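Local coordinates for protein putative neuraminyllactose-binding hemagglutinin homolog (PDB 3BGH) that is a putative outer-membrane lipoprotein of Helicobacter pylori, homologous to the neuraminyllactose-binding hemagglutinin, and probably acts as an adhesin for sialylated glycans, at residues His213-His216 with Tyr217-Val220. Residues are numbered along the deposited sequence; the frame is centred on the assembly and turned at random.
Sequences HMEH and YEKV. With SO4 (sulfate ion), chain D.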
loop_
_atom_site.group_PDB
_atom_site.type_symbol
_atom_site.label_atom_id
_atom_site.label_comp_id
_atom_site.label_asym_id
_atom_site.label_seq_id
_atom_site.Cartn_x
_atom_site.Cartn_y
_atom_site.Cartn_z
ATOM N N HIS A 213 15.056 -7.683 22.870
ATOM C CA HIS A 213 15.476 -6.949 21.697
ATOM C C HIS A 213 16.165 -5.641 22.023
ATOM O O HIS A 213 17.207 -5.350 21.452
ATOM C CB HIS A 213 14.313 -6.754 20.712
ATOM C CG HIS A 213 13.858 -8.022 20.048
ATOM N ND1 HIS A 213 12.767 -8.072 19.206
ATOM C CD2 HIS A 213 14.339 -9.286 20.106
ATOM C CE1 HIS A 213 12.603 -9.304 18.758
ATOM N NE2 HIS A 213 13.545 -10.063 19.292
ATOM N N MET A 214 15.617 -4.839 22.925
ATOM C CA MET A 214 16.262 -3.552 23.244
ATOM C C MET A 214 17.672 -3.718 23.892
ATOM O O MET A 214 18.619 -2.988 23.538
ATOM C CB MET A 214 15.351 -2.649 24.093
ATOM C CG MET A 214 14.107 -2.066 23.363
ATOM S SD MET A 214 14.440 -1.121 21.844
ATOM C CE MET A 214 14.207 -2.457 20.703
ATOM N N GLU A 215 17.803 -4.691 24.808
ATOM C CA GLU A 215 19.082 -4.977 25.490
ATOM C C GLU A 215 20.061 -5.432 24.437
ATOM O O GLU A 215 21.237 -5.042 24.472
ATOM C CB GLU A 215 18.962 -6.082 26.565
ATOM C CG GLU A 215 17.942 -5.826 27.640
ATOM C CD GLU A 215 18.140 -6.667 28.907
ATOM O OE1 GLU A 215 18.543 -7.857 28.825
ATOM O OE2 GLU A 215 17.867 -6.118 29.999
ATOM N N HIS A 216 19.577 -6.260 23.503
ATOM C CA HIS A 216 20.417 -6.701 22.404
ATOM C C HIS A 216 20.883 -5.491 21.569
ATOM O O HIS A 216 22.075 -5.339 21.297
ATOM C CB HIS A 216 19.728 -7.759 21.547
ATOM C CG HIS A 216 20.606 -8.296 20.456
ATOM N ND1 HIS A 216 20.843 -7.608 19.280
ATOM C CD2 HIS A 216 21.321 -9.446 20.374
ATOM C CE1 HIS A 216 21.666 -8.315 18.526
ATOM N NE2 HIS A 216 21.977 -9.430 19.172
ATOM N N TYR A 217 19.938 -4.634 21.182
ATOM C CA TYR A 217 20.216 -3.403 20.456
ATOM C C TYR A 217 21.218 -2.555 21.210
ATOM O O TYR A 217 22.119 -2.005 20.597
ATOM C CB TYR A 217 18.918 -2.615 20.275
ATOM C CG TYR A 217 19.052 -1.379 19.455
ATOM C CD1 TYR A 217 18.712 -1.393 18.100
ATOM C CD2 TYR A 217 19.507 -0.187 20.014
ATOM C CE1 TYR A 217 18.817 -0.262 17.326
ATOM C CE2 TYR A 217 19.617 0.971 19.243
ATOM C CZ TYR A 217 19.267 0.924 17.900
ATOM O OH TYR A 217 19.373 2.049 17.099
ATOM N N GLU A 218 21.039 -2.435 22.534
ATOM C CA GLU A 218 21.975 -1.685 23.409
ATOM C C GLU A 218 23.395 -2.244 23.287
ATOM O O GLU A 218 24.333 -1.510 22.999
ATOM C CB GLU A 218 21.497 -1.682 24.878
ATOM C CG GLU A 218 20.432 -0.614 25.216
ATOM C CD GLU A 218 19.273 -1.108 26.125
ATOM O OE1 GLU A 218 19.398 -2.141 26.845
ATOM O OE2 GLU A 218 18.205 -0.445 26.114
ATOM N N LYS A 219 23.524 -3.557 23.442
ATOM C CA LYS A 219 24.795 -4.240 23.248
ATOM C C LYS A 219 25.373 -3.986 21.849
ATOM O O LYS A 219 26.557 -3.692 21.718
ATOM C CB LYS A 219 24.645 -5.742 23.526
ATOM C CG LYS A 219 25.929 -6.463 23.949
ATOM C CD LYS A 219 26.439 -6.029 25.336
ATOM C CE LYS A 219 25.833 -6.869 26.461
ATOM N NZ LYS A 219 24.323 -6.849 26.481
ATOM N N VAL A 220 24.539 -4.067 20.814
ATOM C CA VAL A 220 25.007 -3.880 19.437
ATOM C C VAL A 220 25.595 -2.492 19.166
ATOM O O VAL A 220 26.666 -2.398 18.576
ATOM C CB VAL A 220 23.933 -4.283 18.380
ATOM C CG1 VAL A 220 24.234 -3.695 17.037
ATOM C CG2 VAL A 220 23.864 -5.779 18.257
HETATM S S SO4 D . 13.957 -13.226 19.300
HETATM O O1 SO4 D . 13.132 -13.358 20.498
HETATM O O2 SO4 D . 15.336 -12.816 19.625
HETATM O O3 SO4 D . 13.978 -14.520 18.625
HETATM O O4 SO4 D . 13.347 -12.282 18.369
#
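Y217 N donates to H213 O at 2.8 Å, and the three following amides repeat the step: E218 N to M214 O, K219 N to E215 O, V220 N to H216 O. Each carbonyl of H213-H216 thus receives the amide four residues on, through bonds not far from straight. The E218 side chain, bent at chi2, folds back against M214 O, which sets its CD 3.3 Å from that oxygen and its OE1 3.2 Å from E215 CA. The carboxylates of E215 and E218 are turned 56° apart, with E215 OE2 still 5.3 Å from E218 OE1. On another flank the H216 ring, its CG anti to the backbone N (chi1 -176°), brings CE1 to 3.4 Å from V220 CG2, an oblique contact. This is regular alpha-helical i to i+4 pairing within helix 211-223, the last of the chain, which rests M214 and Y217 on L98 of strand 98-114 in the mixed sheet. H213 N is met by S210 OG. H213 ND1 donates to E208 O, while NE2 donates to O4 of a sulfate, probably from the crystallisation liquor, at a nominal 2.4 Å, too short to be taken literally. Two donations would be consistent with a doubly protonated imidazole, though the sulfate bond is doubtful. The sulfur lies in the ring plane, at its edge. Further along, the S221 hydroxyl shares its one proton between the carbonyl oxygens of Y217 and E218, or alternates.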